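Local coordinates for endo-beta-1,2-glucanase (Talaromyces funiculosus, PDB 6IMV), which hydrolyses internal beta-1,2-glucosidic linkages of beta-1,2-glucans as a fungal endo-acting glycoside hydrolase, and is captured here with sophorose, at residues A[57-62]-A[144-149]; A[77-82]-A[163-168]; A[83-88]-A[432-437]. One frame throughout, in Å; residues are numbered along the deposited sequence.

Contact 1: A[57-62]-A[144-149]. With BGC (beta-D-glucopyranose), chain I.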
loop_
_atom_site.group_PDB
_atom_site.type_symbol
_atom_site.label_atom_id
_atom_site.label_comp_id
_atom_site.label_asym_id
_atom_site.label_seq_id
_atom_site.Cartn_x
_atom_site.Cartn_y
_atom_site.Cartn_z
ATOM N N MET A 57 -7.364 5.329 -14.970
ATOM C CA MET A 57 -7.692 5.220 -13.550
ATOM C C MET A 57 -7.673 3.755 -13.104
ATOM O O MET A 57 -8.096 2.873 -13.852
ATOM C CB MET A 57 -9.078 5.808 -13.265
ATOM C CG MET A 57 -9.182 7.297 -13.568
ATOM S SD MET A 57 -8.040 8.302 -12.585
ATOM C CE MET A 57 -8.482 7.841 -10.914
ATOM N N SER A 58 -7.208 3.522 -11.866
ATOM C CA SER A 58 -7.230 2.202 -11.256
ATOM C C SER A 58 -8.679 1.777 -11.002
ATOM O O SER A 58 -9.552 2.614 -10.781
ATOM C CB SER A 58 -6.426 2.139 -9.978
ATOM O OG SER A 58 -7.001 2.928 -8.954
ATOM N N TYR A 59 -8.903 0.463 -11.091
ATOM C CA TYR A 59 -9.978 -0.228 -10.394
ATOM C C TYR A 59 -9.382 -0.881 -9.150
ATOM O O TYR A 59 -8.238 -1.315 -9.206
ATOM C CB TYR A 59 -10.575 -1.340 -11.260
ATOM C CG TYR A 59 -11.228 -0.891 -12.539
ATOM C CD1 TYR A 59 -12.323 -0.039 -12.521
ATOM C CD2 TYR A 59 -10.746 -1.319 -13.768
ATOM C CE1 TYR A 59 -12.920 0.374 -13.699
ATOM C CE2 TYR A 59 -11.339 -0.917 -14.954
ATOM C CZ TYR A 59 -12.430 -0.069 -14.915
ATOM O OH TYR A 59 -13.018 0.328 -16.074
ATOM N N ASP A 60 -10.176 -1.028 -8.081
ATOM C CA ASP A 60 -9.743 -1.753 -6.894
ATOM C C ASP A 60 -9.159 -3.112 -7.303
ATOM O O ASP A 60 -8.144 -3.553 -6.759
ATOM C CB ASP A 60 -10.893 -1.954 -5.903
ATOM C CG ASP A 60 -10.497 -2.776 -4.682
ATOM O OD1 ASP A 60 -9.481 -2.436 -4.060
ATOM O OD2 ASP A 60 -11.211 -3.749 -4.372
ATOM N N GLY A 61 -9.818 -3.763 -8.262
ATOM C CA GLY A 61 -9.379 -5.038 -8.801
ATOM C C GLY A 61 -10.515 -5.749 -9.514
ATOM O O GLY A 61 -11.417 -5.112 -10.042
ATOM N N THR A 62 -10.480 -7.079 -9.512
ATOM C CA THR A 62 -11.508 -7.865 -10.183
ATOM C C THR A 62 -11.618 -9.252 -9.548
ATOM O O THR A 62 -10.631 -9.839 -9.082
ATOM C CB THR A 62 -11.231 -7.996 -11.689
ATOM O OG1 THR A 62 -12.304 -8.738 -12.269
ATOM C CG2 THR A 62 -9.941 -8.711 -11.998
ATOM N N PHE A 144 -13.998 6.546 -5.538
ATOM C CA PHE A 144 -14.563 6.964 -6.818
ATOM C C PHE A 144 -14.919 5.743 -7.670
ATOM O O PHE A 144 -14.360 4.664 -7.503
ATOM C CB PHE A 144 -13.587 7.864 -7.584
ATOM C CG PHE A 144 -12.195 7.307 -7.749
ATOM C CD1 PHE A 144 -11.912 6.360 -8.725
ATOM C CD2 PHE A 144 -11.160 7.743 -6.937
ATOM C CE1 PHE A 144 -10.629 5.850 -8.866
ATOM C CE2 PHE A 144 -9.874 7.247 -7.093
ATOM C CZ PHE A 144 -9.609 6.299 -8.057
ATOM N N THR A 145 -15.842 5.971 -8.608
ATOM C CA THR A 145 -16.221 5.034 -9.641
ATOM C C THR A 145 -15.413 5.381 -10.893
ATOM O O THR A 145 -15.466 6.513 -11.349
ATOM C CB THR A 145 -17.732 5.102 -9.902
ATOM O OG1 THR A 145 -18.414 4.787 -8.686
ATOM C CG2 THR A 145 -18.181 4.177 -11.010
ATOM N N SER A 146 -14.658 4.415 -11.412
ATOM C CA SER A 146 -13.711 4.659 -12.508
ATOM C C SER A 146 -14.114 3.917 -13.798
ATOM O O SER A 146 -13.368 3.949 -14.781
ATOM C CB SER A 146 -12.303 4.305 -12.074
ATOM O OG SER A 146 -12.293 3.064 -11.387
ATOM N N SER A 147 -15.305 3.303 -13.809
ATOM C CA SER A 147 -15.760 2.448 -14.927
ATOM C C SER A 147 -16.251 3.282 -16.125
ATOM O O SER A 147 -16.307 2.762 -17.220
ATOM C CB SER A 147 -16.809 1.457 -14.475
ATOM O OG SER A 147 -17.737 2.064 -13.586
ATOM N N SER A 148 -16.609 4.559 -15.926
ATOM C CA SER A 148 -16.899 5.453 -17.063
ATOM C C SER A 148 -15.749 6.448 -17.234
ATOM O O SER A 148 -14.858 6.517 -16.401
ATOM C CB SER A 148 -18.228 6.145 -16.910
ATOM O OG SER A 148 -19.253 5.196 -16.679
ATOM N N GLN A 149 -15.782 7.221 -18.324
ATOM C CA GLN A 149 -14.645 8.060 -18.719
ATOM C C GLN A 149 -14.377 9.125 -17.641
ATOM O O GLN A 149 -13.229 9.398 -17.306
ATOM C CB GLN A 149 -14.893 8.639 -20.116
ATOM C CG GLN A 149 -13.749 9.485 -20.669
ATOM C CD GLN A 149 -12.452 8.724 -20.826
ATOM O OE1 GLN A 149 -12.407 7.490 -20.823
ATOM N NE2 GLN A 149 -11.363 9.466 -20.950
HETATM C C2 BGC I . -13.078 -2.412 0.502
HETATM C C3 BGC I . -12.899 -3.536 -0.533
HETATM C C4 BGC I . -11.507 -3.500 -1.195
HETATM C C5 BGC I . -10.419 -3.357 -0.119
HETATM C C6 BGC I . -9.007 -3.239 -0.699
HETATM C C1 BGC I . -11.895 -2.372 1.460
HETATM O O1 BGC I . -11.978 -1.323 2.428
HETATM O O2 BGC I . -14.247 -2.670 1.259
HETATM O O3 BGC I . -13.911 -3.461 -1.538
HETATM O O4 BGC I . -11.271 -4.675 -1.997
HETATM O O5 BGC I . -10.694 -2.216 0.704
HETATM O O6 BGC I . -8.911 -2.029 -1.445
#
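Within the antiparallel sheet that borders the sugar-binding pocket, M57 and S58 of strand 57-64 and Y59 in its break meet F144, S146 and S147 on and just after strand 144-145. One hydrogen bond crosses the contact: the S146 hydroxyl OG donates a hydrogen bond to S58 O over 2.8 Å, approaching tilted by 24° from the carbonyl plane. With chi1 near 45°, S146 has its OG between its own backbone N and carbonyl carbon, and this aims it at that oxygen. Its CB lies 3.8 Å from M57 CB. Bends at chi2 and chi3 fold the thioether of M57 back, and its methyl CE reaches F144 CZ at 3.4 Å, the two side chains meeting at a slant. The F144 ring turns its edge to S58 O, with CE1 3.9 Å away. Y59 closes the other end: its CD1 is 3.3 Å from S146 OG, and S147 CA lies near the ring plane, 3.7 Å from Y59 OH. With an alanine here in place of Y59, a gap would probably open beside the S146 hydroxyl and S147 would lose the ring edge it packs on. Next along the chain, D60 grips a bound glucose with both carboxylate oxygens, OD1 to O6 at 2.7 Å and OD2 to O4 at 2.5 Å. Strand 71-78 pairs with both strands and so lies between them; helix 112-133 packs on M57 through K123, T126 and Y127, while helix 80-94 supplies E83 as a hydrogen-bond partner for S58 OG.

Contact 2: A[77-82]-A[163-168]. With BGC (beta-D-glucopyranose), chain D; BGC (beta-D-glucopyranose), chain I.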
loop_
_atom_site.group_PDB
_atom_site.type_symbol
_atom_site.label_atom_id
_atom_site.label_comp_id
_atom_site.label_asym_id
_atom_site.label_seq_id
_atom_site.Cartn_x
_atom_site.Cartn_y
_atom_site.Cartn_z
ATOM N N PHE A 77 -14.885 0.575 -8.679
ATOM C CA PHE A 77 -14.525 1.660 -7.768
ATOM C C PHE A 77 -13.044 1.524 -7.400
ATOM O O PHE A 77 -12.448 0.460 -7.584
ATOM C CB PHE A 77 -15.394 1.617 -6.511
ATOM C CG PHE A 77 -15.322 0.305 -5.778
ATOM C CD1 PHE A 77 -14.303 0.056 -4.872
ATOM C CD2 PHE A 77 -16.242 -0.698 -6.027
ATOM C CE1 PHE A 77 -14.220 -1.156 -4.211
ATOM C CE2 PHE A 77 -16.164 -1.909 -5.358
ATOM C CZ PHE A 77 -15.149 -2.139 -4.458
ATOM N N SER A 78 -12.465 2.615 -6.893
ATOM C CA SER A 78 -11.099 2.627 -6.388
ATOM C C SER A 78 -10.943 3.841 -5.469
ATOM O O SER A 78 -11.935 4.447 -5.059
ATOM C CB SER A 78 -10.075 2.597 -7.521
ATOM O OG SER A 78 -8.768 2.281 -7.041
ATOM N N ALA A 79 -9.697 4.150 -5.110
ATOM C CA ALA A 79 -9.394 5.215 -4.173
ATOM C C ALA A 79 -7.936 5.628 -4.347
ATOM O O ALA A 79 -7.177 4.933 -5.032
ATOM C CB ALA A 79 -9.681 4.755 -2.762
ATOM N N ALA A 80 -7.557 6.738 -3.704
ATOM C CA ALA A 80 -6.226 7.336 -3.839
ATOM C C ALA A 80 -5.142 6.380 -3.318
ATOM O O ALA A 80 -3.995 6.453 -3.742
ATOM C CB ALA A 80 -6.194 8.675 -3.144
ATOM N N SER A 81 -5.529 5.463 -2.426
ATOM C CA SER A 81 -4.650 4.433 -1.868
ATOM C C SER A 81 -4.184 3.450 -2.958
ATOM O O SER A 81 -2.997 3.095 -3.014
ATOM C CB SER A 81 -5.350 3.722 -0.735
ATOM O OG SER A 81 -6.708 3.461 -1.076
ATOM N N LYS A 82 -5.095 3.024 -3.839
ATOM C CA LYS A 82 -4.729 2.123 -4.954
ATOM C C LYS A 82 -3.977 2.920 -6.032
ATOM O O LYS A 82 -3.021 2.441 -6.623
ATOM C CB LYS A 82 -5.960 1.427 -5.549
ATOM C CG LYS A 82 -6.772 0.607 -4.551
ATOM C CD LYS A 82 -7.893 1.376 -3.885
ATOM C CE LYS A 82 -8.406 0.697 -2.632
ATOM N NZ LYS A 82 -7.339 0.570 -1.607
ATOM N N GLY A 163 -8.285 11.534 4.432
ATOM C CA GLY A 163 -6.926 12.037 4.465
ATOM C C GLY A 163 -5.900 10.938 4.192
ATOM O O GLY A 163 -4.918 11.165 3.486
ATOM N N LEU A 164 -6.136 9.743 4.747
ATOM C CA LEU A 164 -5.135 8.671 4.713
ATOM C C LEU A 164 -4.776 8.318 3.262
ATOM O O LEU A 164 -3.605 8.322 2.883
ATOM C CB LEU A 164 -5.666 7.459 5.473
ATOM C CG LEU A 164 -4.680 6.305 5.665
ATOM C CD1 LEU A 164 -4.924 5.623 7.004
ATOM C CD2 LEU A 164 -4.780 5.296 4.527
ATOM N N ASP A 165 -5.794 7.993 2.464
ATOM C CA ASP A 165 -5.587 7.525 1.101
ATOM C C ASP A 165 -4.858 8.603 0.292
ATOM O O ASP A 165 -4.020 8.293 -0.546
ATOM C CB ASP A 165 -6.908 7.168 0.421
ATOM C CG ASP A 165 -7.752 6.200 1.216
ATOM O OD1 ASP A 165 -8.254 6.616 2.270
ATOM O OD2 ASP A 165 -7.893 5.047 0.776
ATOM N N ASN A 166 -5.220 9.868 0.539
ATOM C CA ASN A 166 -4.663 10.995 -0.198
ATOM C C ASN A 166 -3.194 11.203 0.196
ATOM O O ASN A 166 -2.360 11.514 -0.662
ATOM C CB ASN A 166 -5.541 12.245 -0.048
ATOM C CG ASN A 166 -6.730 12.179 -0.990
ATOM O OD1 ASN A 166 -6.584 12.406 -2.187
ATOM N ND2 ASN A 166 -7.895 11.802 -0.475
ATOM N N GLY A 167 -2.876 11.001 1.478
ATOM C CA GLY A 167 -1.482 11.073 1.939
ATOM C C GLY A 167 -0.588 10.123 1.159
ATOM O O GLY A 167 0.524 10.486 0.735
ATOM N N GLU A 168 -1.093 8.905 0.945
ATOM C CA GLU A 168 -0.380 7.867 0.189
ATOM C C GLU A 168 -0.157 8.322 -1.259
ATOM O O GLU A 168 0.955 8.208 -1.769
ATOM C CB GLU A 168 -1.130 6.536 0.255
ATOM C CG GLU A 168 -1.179 5.956 1.658
ATOM C CD GLU A 168 -2.079 4.746 1.848
ATOM O OE1 GLU A 168 -2.992 4.556 1.034
ATOM O OE2 GLU A 168 -1.861 4.002 2.811
HETATM C C2 BGC D . -8.745 2.890 4.964
HETATM C C3 BGC D . -9.006 3.873 3.828
HETATM C C4 BGC D . -10.343 4.573 4.038
HETATM C C5 BGC D . -10.328 5.241 5.413
HETATM C C6 BGC D . -11.600 5.963 5.797
HETATM C C1 BGC D . -8.854 3.607 6.299
HETATM O O2 BGC D . -7.421 2.380 4.878
HETATM O O3 BGC D . -9.021 3.213 2.566
HETATM O O4 BGC D . -10.525 5.550 3.025
HETATM O O5 BGC D . -10.101 4.267 6.422
HETATM O O6 BGC D . -12.670 5.046 5.784
HETATM C C2 BGC I . -13.078 -2.412 0.502
HETATM C C3 BGC I . -12.899 -3.536 -0.533
HETATM C C4 BGC I . -11.507 -3.500 -1.195
HETATM C C5 BGC I . -10.419 -3.357 -0.119
HETATM C C6 BGC I . -9.007 -3.239 -0.699
HETATM C C1 BGC I . -11.895 -2.372 1.460
HETATM O O1 BGC I . -11.978 -1.323 2.428
HETATM O O2 BGC I . -14.247 -2.670 1.259
HETATM O O3 BGC I . -13.911 -3.461 -1.538
HETATM O O4 BGC I . -11.271 -4.675 -1.997
HETATM O O5 BGC I . -10.694 -2.216 0.704
HETATM O O6 BGC I . -8.911 -2.029 -1.445
#
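S81 and D165, whose CA atoms are 4.4 Å apart, bring together the first turns of helices 80-94 and 163-182, in a fold consistent with the (alpha/alpha)6 barrels of many glycoside hydrolases; sugar is bound at these helix ends. The polar bonds converge on the D165 carboxylate. D165 OD2 receives the bond from S81 OG (2.7 Å) on its anti lone pair, the one turned away from OD1. The same OD2 accepts a hydrogen bond from O3 of one bound glucose, and OD1 one from its O4 at 2.6 Å, so the carboxylate holds two neighbouring hydroxyls while the serine probably fixes its rotation. S81 OG is in turn an acceptor for K82 NZ at 3.0 Å, and the ammonium also forms a salt bridge to D434: K82, itself beside the other glucose, probably steadies the serine that in turn orients the aspartate. Carbon-to-oxygen packing makes up the rest. A80 puts its CB against D165 O at 3.4 Å and near N166 OD1; the ND2 of that amide is hydrogen-bonded to P162 O. S81 CB meets E168 OE1 at 3.1 Å, the glutamate chain reaching across extended from its helix. At the other sugar, the K82 side chain bends at chi2 and chi4 to bring CE to 3.0 Å from O6, and the F77 ring offers its edge, with CZ 3.4 Å from O3 of that glucose.

Contact 3: A[83-88]-A[432-437]. With BGC (beta-D-glucopyranose), chain I.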
loop_
_atom_site.group_PDB
_atom_site.type_symbol
_atom_site.label_atom_id
_atom_site.label_comp_id
_atom_site.label_asym_id
_atom_site.label_seq_id
_atom_site.Cartn_x
_atom_site.Cartn_y
_atom_site.Cartn_z
ATOM N N GLU A 83 -4.409 4.157 -6.265
ATOM C CA GLU A 83 -3.689 5.090 -7.131
ATOM C C GLU A 83 -2.214 5.186 -6.718
ATOM O O GLU A 83 -1.349 5.209 -7.565
ATOM C CB GLU A 83 -4.339 6.469 -7.087
ATOM C CG GLU A 83 -5.709 6.516 -7.729
ATOM C CD GLU A 83 -5.714 6.375 -9.237
ATOM O OE1 GLU A 83 -5.192 7.286 -9.917
ATOM O OE2 GLU A 83 -6.245 5.353 -9.731
ATOM N N SER A 84 -1.951 5.229 -5.409
ATOM C CA SER A 84 -0.596 5.366 -4.872
ATOM C C SER A 84 0.267 4.163 -5.279
ATOM O O SER A 84 1.437 4.348 -5.617
ATOM C CB SER A 84 -0.609 5.602 -3.367
ATOM O OG SER A 84 -0.727 4.386 -2.659
ATOM N N LEU A 85 -0.324 2.958 -5.318
ATOM C CA LEU A 85 0.408 1.739 -5.675
ATOM C C LEU A 85 0.757 1.742 -7.171
ATOM O O LEU A 85 1.865 1.360 -7.551
ATOM C CB LEU A 85 -0.400 0.503 -5.279
ATOM C CG LEU A 85 -0.568 0.293 -3.771
ATOM C CD1 LEU A 85 -1.539 -0.844 -3.479
ATOM C CD2 LEU A 85 0.771 0.028 -3.094
ATOM N N GLN A 86 -0.187 2.195 -7.998
ATOM C CA GLN A 86 -0.022 2.283 -9.436
ATOM C C GLN A 86 1.036 3.346 -9.768
ATOM O O GLN A 86 1.939 3.111 -10.572
ATOM C CB GLN A 86 -1.378 2.605 -10.066
ATOM C CG GLN A 86 -1.365 2.722 -11.581
ATOM C CD GLN A 86 -2.714 3.140 -12.115
ATOM O OE1 GLN A 86 -3.549 3.674 -11.391
ATOM N NE2 GLN A 86 -2.932 2.907 -13.397
ATOM N N VAL A 87 0.938 4.505 -9.114
ATOM C CA VAL A 87 1.839 5.623 -9.378
ATOM C C VAL A 87 3.267 5.252 -8.955
ATOM O O VAL A 87 4.219 5.538 -9.693
ATOM C CB VAL A 87 1.327 6.923 -8.725
ATOM C CG1 VAL A 87 2.396 8.009 -8.675
ATOM C CG2 VAL A 87 0.087 7.434 -9.447
ATOM N N MET A 88 3.415 4.603 -7.795
ATOM C CA MET A 88 4.734 4.178 -7.312
ATOM C C MET A 88 5.382 3.231 -8.333
ATOM O O MET A 88 6.572 3.357 -8.634
ATOM C CB MET A 88 4.635 3.487 -5.944
ATOM C CG MET A 88 4.516 4.454 -4.794
ATOM S SD MET A 88 4.598 3.646 -3.171
ATOM C CE MET A 88 2.915 3.076 -3.005
ATOM N N THR A 432 -6.655 -7.646 -6.101
ATOM C CA THR A 432 -6.675 -6.221 -5.785
ATOM C C THR A 432 -5.249 -5.665 -5.805
ATOM O O THR A 432 -4.288 -6.411 -5.615
ATOM C CB THR A 432 -7.327 -5.939 -4.421
ATOM O OG1 THR A 432 -6.516 -6.511 -3.396
ATOM C CG2 THR A 432 -8.739 -6.481 -4.312
ATOM N N TRP A 433 -5.133 -4.348 -6.025
ATOM C CA TRP A 433 -3.849 -3.643 -5.926
ATOM C C TRP A 433 -3.241 -3.884 -4.546
ATOM O O TRP A 433 -2.044 -4.190 -4.440
ATOM C CB TRP A 433 -3.990 -2.138 -6.189
ATOM C CG TRP A 433 -4.282 -1.805 -7.614
ATOM C CD1 TRP A 433 -5.507 -1.774 -8.205
ATOM C CD2 TRP A 433 -3.329 -1.477 -8.642
ATOM N NE1 TRP A 433 -5.390 -1.435 -9.521
ATOM C CE2 TRP A 433 -4.067 -1.248 -9.824
ATOM C CE3 TRP A 433 -1.938 -1.347 -8.680
ATOM C CZ2 TRP A 433 -3.453 -0.909 -11.031
ATOM C CZ3 TRP A 433 -1.334 -1.015 -9.873
ATOM C CH2 TRP A 433 -2.081 -0.811 -11.032
ATOM N N ASP A 434 -4.076 -3.723 -3.508
ATOM C CA ASP A 434 -3.647 -3.818 -2.106
ATOM C C ASP A 434 -2.980 -5.178 -1.827
ATOM O O ASP A 434 -1.952 -5.221 -1.143
ATOM C CB ASP A 434 -4.817 -3.547 -1.150
ATOM C CG ASP A 434 -5.142 -2.071 -0.943
ATOM O OD1 ASP A 434 -5.439 -1.389 -1.924
ATOM O OD2 ASP A 434 -5.136 -1.618 0.221
ATOM N N SER A 435 -3.547 -6.279 -2.342
ATOM C CA SER A 435 -3.058 -7.639 -1.997
ATOM C C SER A 435 -1.931 -8.113 -2.927
ATOM O O SER A 435 -1.402 -9.194 -2.728
ATOM C CB SER A 435 -4.183 -8.664 -1.967
ATOM O OG SER A 435 -4.575 -9.044 -3.272
ATOM N N LYS A 436 -1.564 -7.314 -3.937
ATOM C CA LYS A 436 -0.650 -7.795 -4.985
ATOM C C LYS A 436 0.490 -6.807 -5.255
ATOM O O LYS A 436 1.663 -7.202 -5.303
ATOM C CB LYS A 436 -1.438 -8.043 -6.267
ATOM C CG LYS A 436 -2.396 -9.222 -6.210
ATOM C CD LYS A 436 -3.306 -9.300 -7.419
ATOM C CE LYS A 436 -2.583 -9.570 -8.718
ATOM N NZ LYS A 436 -1.773 -10.808 -8.625
ATOM N N VAL A 437 0.140 -5.543 -5.487
ATOM C CA VAL A 437 1.089 -4.558 -5.985
ATOM C C VAL A 437 1.757 -3.825 -4.814
ATOM O O VAL A 437 2.762 -3.139 -5.027
ATOM C CB VAL A 437 0.418 -3.600 -6.988
ATOM C CG1 VAL A 437 1.396 -2.576 -7.557
ATOM C CG2 VAL A 437 -0.244 -4.382 -8.102
HETATM C C2 BGC I . -13.078 -2.412 0.502
HETATM C C3 BGC I . -12.899 -3.536 -0.533
HETATM C C4 BGC I . -11.507 -3.500 -1.195
HETATM C C5 BGC I . -10.419 -3.357 -0.119
HETATM C C6 BGC I . -9.007 -3.239 -0.699
HETATM C C1 BGC I . -11.895 -2.372 1.460
HETATM O O1 BGC I . -11.978 -1.323 2.428
HETATM O O2 BGC I . -14.247 -2.670 1.259
HETATM O O3 BGC I . -13.911 -3.461 -1.538
HETATM O O4 BGC I . -11.271 -4.675 -1.997
HETATM O O5 BGC I . -10.694 -2.216 0.704
HETATM O O6 BGC I . -8.911 -2.029 -1.445
#
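L85 and V437 mark the nearest backbone approach, 6.3 Å between CA atoms, of segments 83-88 and 433-437, whose axes run 10.0 Å apart at 30° and point broadly the same way. Q86 and W433 make one set of contacts. The CB of Q86 sits over one face of the indole, 4.0 Å from the centroid of the six-membered ring and 29° off its normal, a CH-pi contact. With CG anti to its backbone N and the chain extended beyond, Q86 runs on across the rim of the ring, CG passing 3.6 Å from W433 CH2; its amide plane is turned 38° from the indole. The amide oxygen finds K123 on helix 112-133. Here the start of helix 433-443 is packed against the flank of helix 80-94, and that start is capped: T432, the last residue of strand 427-432, takes the N-cap, its OG1 accepting from S435 N at 3.2 Å. L85 makes the other set. Its methyl CD1 lies 3.5 Å from W433 O, an oxygen already engaged by K436 N and V437 N, and 3.9 Å from W433 CB. One turn on, V437 CG1 lies 4.2 Å from L85 CB, so L85 touches both W433 and V437. W307, from a loop, touches L85 as well.

In the fold
All three contacts touch the same bound glucose, and contact 2 alone also holds the second one. Their centres are close: about 13 Å separates the centre of contact 1 from that of each of the others, and the centres of contacts 2 and 3 are about 10 Å apart. D60 ties them through its backbone, with its N 2.8 Å from F77 O in contact 2 and its O 3.2 Å from W433 N in contact 3. Helix 80-94 runs on from one segment of contact 2 into contact 3, and a salt bridge of 2.7 Å from K82 NZ to D434 OD1 joins them. The sheet strands, the helix starts and the packed helix pair thus join side by side at the sugar-binding site.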